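Side-chain contacts in uncharacterized protein DUF849 (Burkholderia xenovorans LB400, PDB 3E02), which probably cleaves beta-keto acids such as 3-keto-5-aminohexanoate with the help of a bound zinc ion, as a TIM-barrel enzyme of the BKACE family: residues Y139-G142 / T143-F146; L262-G265 / K266-A270. One frame throughout, in Å; residues are numbered along the deposited sequence. Where two conformers were deposited one is given.

Contact 1. Residues Y139-G142 / T143-F146; sequences YLAG and TRDF. With EDO (1,2-ethanediol), chain H; EDO (1,2-ethanediol), chain K.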
loop_
_atom_site.group_PDB
_atom_site.type_symbol
_atom_site.label_atom_id
_atom_site.label_comp_id
_atom_site.label_asym_id
_atom_site.label_seq_id
_atom_site.Cartn_x
_atom_site.Cartn_y
_atom_site.Cartn_z
ATOM N N TYR A 139 9.837 -3.677 37.235
ATOM C CA TYR A 139 8.733 -4.010 36.325
ATOM C C TYR A 139 9.045 -3.558 34.900
ATOM O O TYR A 139 8.994 -4.350 33.976
ATOM C CB TYR A 139 7.434 -3.364 36.811
ATOM C CG TYR A 139 6.207 -3.619 35.966
ATOM C CD1 TYR A 139 5.570 -4.866 35.978
ATOM C CD2 TYR A 139 5.645 -2.601 35.190
ATOM C CE1 TYR A 139 4.414 -5.091 35.208
ATOM C CE2 TYR A 139 4.500 -2.816 34.429
ATOM C CZ TYR A 139 3.889 -4.060 34.439
ATOM O OH TYR A 139 2.751 -4.260 33.703
ATOM N N LEU A 140 9.407 -2.290 34.747
ATOM C CA LEU A 140 9.744 -1.732 33.435
ATOM C C LEU A 140 11.000 -2.386 32.830
ATOM O O LEU A 140 10.985 -2.803 31.665
ATOM C CB LEU A 140 9.918 -0.206 33.526
ATOM C CG LEU A 140 8.692 0.601 33.978
ATOM C CD1 LEU A 140 9.093 2.055 34.292
ATOM C CD2 LEU A 140 7.534 0.557 32.988
ATOM N N ALA A 141 12.060 -2.487 33.632
ATOM C CA ALA A 141 13.343 -3.095 33.206
ATOM C C ALA A 141 13.183 -4.559 32.786
ATOM O O ALA A 141 13.741 -4.982 31.776
ATOM C CB ALA A 141 14.396 -2.952 34.305
ATOM N N GLY A 142 12.371 -5.301 33.534
ATOM C CA GLY A 142 12.079 -6.699 33.251
ATOM C C GLY A 142 11.392 -6.955 31.916
ATOM O O GLY A 142 11.428 -8.088 31.425
ATOM N N THR A 143 10.795 -5.920 31.306
ATOM C CA THR A 143 10.134 -6.072 30.011
ATOM C C THR A 143 11.098 -6.243 28.829
ATOM O O THR A 143 10.646 -6.650 27.751
ATOM C CB THR A 143 9.047 -5.031 29.744
ATOM O OG1 THR A 143 9.615 -3.730 29.564
ATOM C CG2 THR A 143 7.990 -5.052 30.874
ATOM N N ARG A 144 12.399 -5.960 29.019
ATOM C CA ARG A 144 13.403 -6.196 27.974
ATOM C C ARG A 144 13.461 -7.684 27.627
ATOM O O ARG A 144 13.746 -8.037 26.495
ATOM C CB ARG A 144 14.802 -5.735 28.404
ATOM C CG ARG A 144 14.952 -4.257 28.652
ATOM C CD ARG A 144 16.332 -3.923 29.199
ATOM N NE ARG A 144 16.479 -4.289 30.613
ATOM C CZ ARG A 144 17.638 -4.398 31.265
ATOM N NH1 ARG A 144 18.811 -4.137 30.672
ATOM N NH2 ARG A 144 17.622 -4.763 32.549
ATOM N N ASP A 145 13.194 -8.539 28.618
ATOM C CA ASP A 145 13.221 -9.986 28.444
ATOM C C ASP A 145 11.823 -10.594 28.604
ATOM O O ASP A 145 11.694 -11.718 29.079
ATOM C CB ASP A 145 14.206 -10.570 29.477
ATOM C CG ASP A 145 14.577 -12.020 29.205
ATOM O OD1 ASP A 145 14.547 -12.465 28.042
ATOM O OD2 ASP A 145 14.870 -12.725 30.180
ATOM N N PHE A 146 10.787 -9.883 28.155
ATOM C CA PHE A 146 9.400 -10.291 28.336
ATOM C C PHE A 146 8.663 -10.508 27.021
ATOM O O PHE A 146 8.846 -9.742 26.076
ATOM C CB PHE A 146 8.665 -9.222 29.132
ATOM C CG PHE A 146 7.194 -9.488 29.328
ATOM C CD1 PHE A 146 6.760 -10.506 30.169
ATOM C CD2 PHE A 146 6.238 -8.709 28.681
ATOM C CE1 PHE A 146 5.390 -10.750 30.344
ATOM C CE2 PHE A 146 4.879 -8.945 28.858
ATOM C CZ PHE A 146 4.458 -9.968 29.699
HETATM C C1 EDO H . 7.446 -7.211 33.976
HETATM O O1 EDO H . 8.841 -6.930 34.155
HETATM C C2 EDO H . 7.171 -8.594 33.383
HETATM O O2 EDO H . 8.340 -9.424 33.300
HETATM C C1 EDO K . 19.595 -13.608 27.452
HETATM O O1 EDO K . 19.479 -15.041 27.488
HETATM C C2 EDO K . 18.319 -12.900 27.892
HETATM O O2 EDO K . 17.403 -13.739 28.606
HETATM O O HOH W 1 14.680 -7.661 31.392
#

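Contact 2. Residues L262-G265 / K266-A270; sequences LYSG and KGQLA. With EDO (1,2-ethanediol), chain F.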
loop_
_atom_site.group_PDB
_atom_site.type_symbol
_atom_site.label_atom_id
_atom_site.label_comp_id
_atom_site.label_asym_id
_atom_site.label_seq_id
_atom_site.Cartn_x
_atom_site.Cartn_y
_atom_site.Cartn_z
ATOM N N LEU A 262 -0.642 9.154 28.674
ATOM C CA LEU A 262 -0.827 9.993 29.862
ATOM C C LEU A 262 -1.051 11.480 29.546
ATOM O O LEU A 262 -1.190 12.283 30.467
ATOM C CB LEU A 262 0.380 9.839 30.788
ATOM C CG LEU A 262 0.605 8.455 31.383
ATOM C CD1 LEU A 262 1.950 8.426 32.124
ATOM C CD2 LEU A 262 -0.559 8.069 32.297
ATOM N N TYR A 263 -1.125 11.835 28.262
ATOM C CA TYR A 263 -1.156 13.228 27.805
ATOM C C TYR A 263 -2.466 13.641 27.157
ATOM O O TYR A 263 -3.082 12.843 26.436
ATOM C CB TYR A 263 0.038 13.438 26.842
ATOM C CG TYR A 263 1.333 13.169 27.578
ATOM C CD1 TYR A 263 1.911 14.154 28.368
ATOM C CD2 TYR A 263 1.919 11.888 27.577
ATOM C CE1 TYR A 263 3.076 13.900 29.137
ATOM C CE2 TYR A 263 3.083 11.617 28.336
ATOM C CZ TYR A 263 3.649 12.632 29.117
ATOM O OH TYR A 263 4.783 12.395 29.858
ATOM N N SER A 264 -2.901 14.870 27.445
ATOM C CA SER A 264 -4.090 15.475 26.801
ATOM C C SER A 264 -3.730 16.078 25.445
ATOM O O SER A 264 -4.558 16.168 24.534
ATOM C CB SER A 264 -4.708 16.552 27.699
ATOM O OG SER A 264 -3.775 17.576 28.042
ATOM N N GLY A 265 -2.489 16.526 25.339
ATOM C CA GLY A 265 -1.926 17.138 24.140
ATOM C C GLY A 265 -0.430 17.284 24.344
ATOM O O GLY A 265 0.096 16.877 25.392
ATOM N N LYS A 266 0.257 17.870 23.367
ATOM C CA LYS A 266 1.721 17.982 23.430
ATOM C C LYS A 266 2.170 18.677 24.727
ATOM O O LYS A 266 1.647 19.733 25.091
ATOM C CB LYS A 266 2.303 18.676 22.183
ATOM C CG LYS A 266 1.853 20.114 21.955
ATOM C CD LYS A 266 2.426 20.658 20.654
ATOM C CE LYS A 266 1.848 22.019 20.346
ATOM N NZ LYS A 266 2.293 22.468 18.999
ATOM N N GLY A 267 3.080 18.022 25.444
ATOM C CA GLY A 267 3.659 18.556 26.682
ATOM C C GLY A 267 2.713 18.838 27.830
ATOM O O GLY A 267 3.024 19.665 28.694
ATOM N N GLN A 268 1.580 18.142 27.862
ATOM C CA GLN A 268 0.548 18.362 28.870
ATOM C C GLN A 268 -0.040 17.045 29.376
ATOM O O GLN A 268 -0.712 16.340 28.622
ATOM C CB GLN A 268 -0.562 19.220 28.260
ATOM C CG GLN A 268 -1.641 19.662 29.234
ATOM C CD GLN A 268 -1.306 20.931 29.944
ATOM O OE1 GLN A 268 -1.139 20.969 31.168
ATOM N NE2 GLN A 268 -1.195 21.995 29.177
ATOM N N LEU A 269 0.202 16.730 30.653
ATOM C CA LEU A 269 -0.392 15.552 31.281
ATOM C C LEU A 269 -1.907 15.720 31.344
ATOM O O LEU A 269 -2.389 16.791 31.698
ATOM C CB LEU A 269 0.100 15.356 32.720
ATOM C CG LEU A 269 1.558 14.940 32.901
ATOM C CD1 LEU A 269 1.979 15.075 34.367
ATOM C CD2 LEU A 269 1.725 13.521 32.365
ATOM N N ALA A 270 -2.633 14.655 30.998
ATOM C CA ALA A 270 -4.090 14.633 31.082
ATOM C C ALA A 270 -4.454 14.490 32.549
ATOM O O ALA A 270 -3.909 13.600 33.225
ATOM C CB ALA A 270 -4.672 13.443 30.288
HETATM C C1 EDO F . 5.664 8.084 29.834
HETATM O O1 EDO F . 5.686 9.169 28.905
HETATM C C2 EDO F . 6.615 6.992 29.362
HETATM O O2 EDO F . 5.886 5.994 28.636
HETATM O O HOH W 2 -1.903 11.834 33.139
HETATM O O HOH W 3 -4.485 18.282 30.540
#

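Contact 1. Residues Y139-G142 / T143-F146
T143 and R144 each hydrogen-bond twice to a carbonyl one turn back in the chain. OG1 of T143 donates to O of L140 at 2.7 Å, approaching in the carbonyl plane, while the T143 backbone N reaches the same oxygen from well above that plane. The hydroxyl gets there because chi1 of 69° sets OG1 between the backbone N and the carbonyl carbon; OG1 in turn accepts from N of I121. R144 holds O of A141 through its backbone N and, in the conformer described, through NE at 3.1 Å from the opposite face of the carbonyl. A second conformer of R144 leaves that side-chain bond doubtful. A water also donates to O of A141.

This is the C-terminal end of helix 136-142, running on into a short 3-10 segment at 143-144 before strand 147-148.

The remaining contacts are van der Waals: the CG2 methyl of T143 rests 3.3 Å from O of Y139. A 1,2-ethanediol, probably from the crystallisation liquor, donates to O of Y139 (O1 to O, 2.6 Å) and touches the rings of Y139 and F146. D145 OD1 bonds to T151 of a second subunit.

Contact 2. Residues L262-G265 / K266-A270
G265, held to Q268 by a backbone bond, closes this small beta hairpin. N of Q268 donates to O of G265 at 3.1 Å, coming from above the carbonyl plane, across a type II turn with K266 and G267 at its corners. G267 has the positive phi (61°) usual at the third position of such a turn. K266 N bonds to S288 of a third subunit, so the tip meets a subunit interface.

Y263 packs across the hairpin against L269. Its CE1 lies 3.5 Å from CD2 of L269, the two side chains crossing at a slant, and the same CD2 also meets CB of L262. O of Q268 sits at the edge of the tyrosine ring, near its plane, and takes a CA-H...O contact from CA of Y263 at 3.2 Å. That oxygen is also the acceptor for N of S264, which lies nearly in line with the carbonyl bond. The register slips by one residue between the Y263–L269 and G265–Q268 pairs, a beta bulge with S264 in it.

On Q268, chi1 of -174° leaves CG beside the carbonyl carbon, where it meets OG of S264 at 3.2 Å. OG donates to a water that in turn donates to O of L269. At the open end A270 N bonds to O of L262 at 2.8 Å, and a second water joins that oxygen to O of A270.

The direct hydrogen bonds across the hairpin are all main-chain, consistent with a shape set largely by the backbone, while Q276 and K279 of helix 273-286 bond the carbonyls of Y263 and S264.

Contact 1 comes first along the chain, at the end of helix 136-142, and contact 2 follows in the hairpin of strands 263-265 and 268-269, ahead of helix 273-286. Their centres are 25 Å apart and their nearest atoms about 10 Å, so they do not touch. Neither lies in the main barrel sheet, although both belong to the same TIM-barrel chain. L140 of contact 1 and L262 of contact 2 both pack on M23. The side chain of Y139 is about 10 Å from the zinc and that of L262 about 13 Å, and each contact also reaches a different neighbouring subunit.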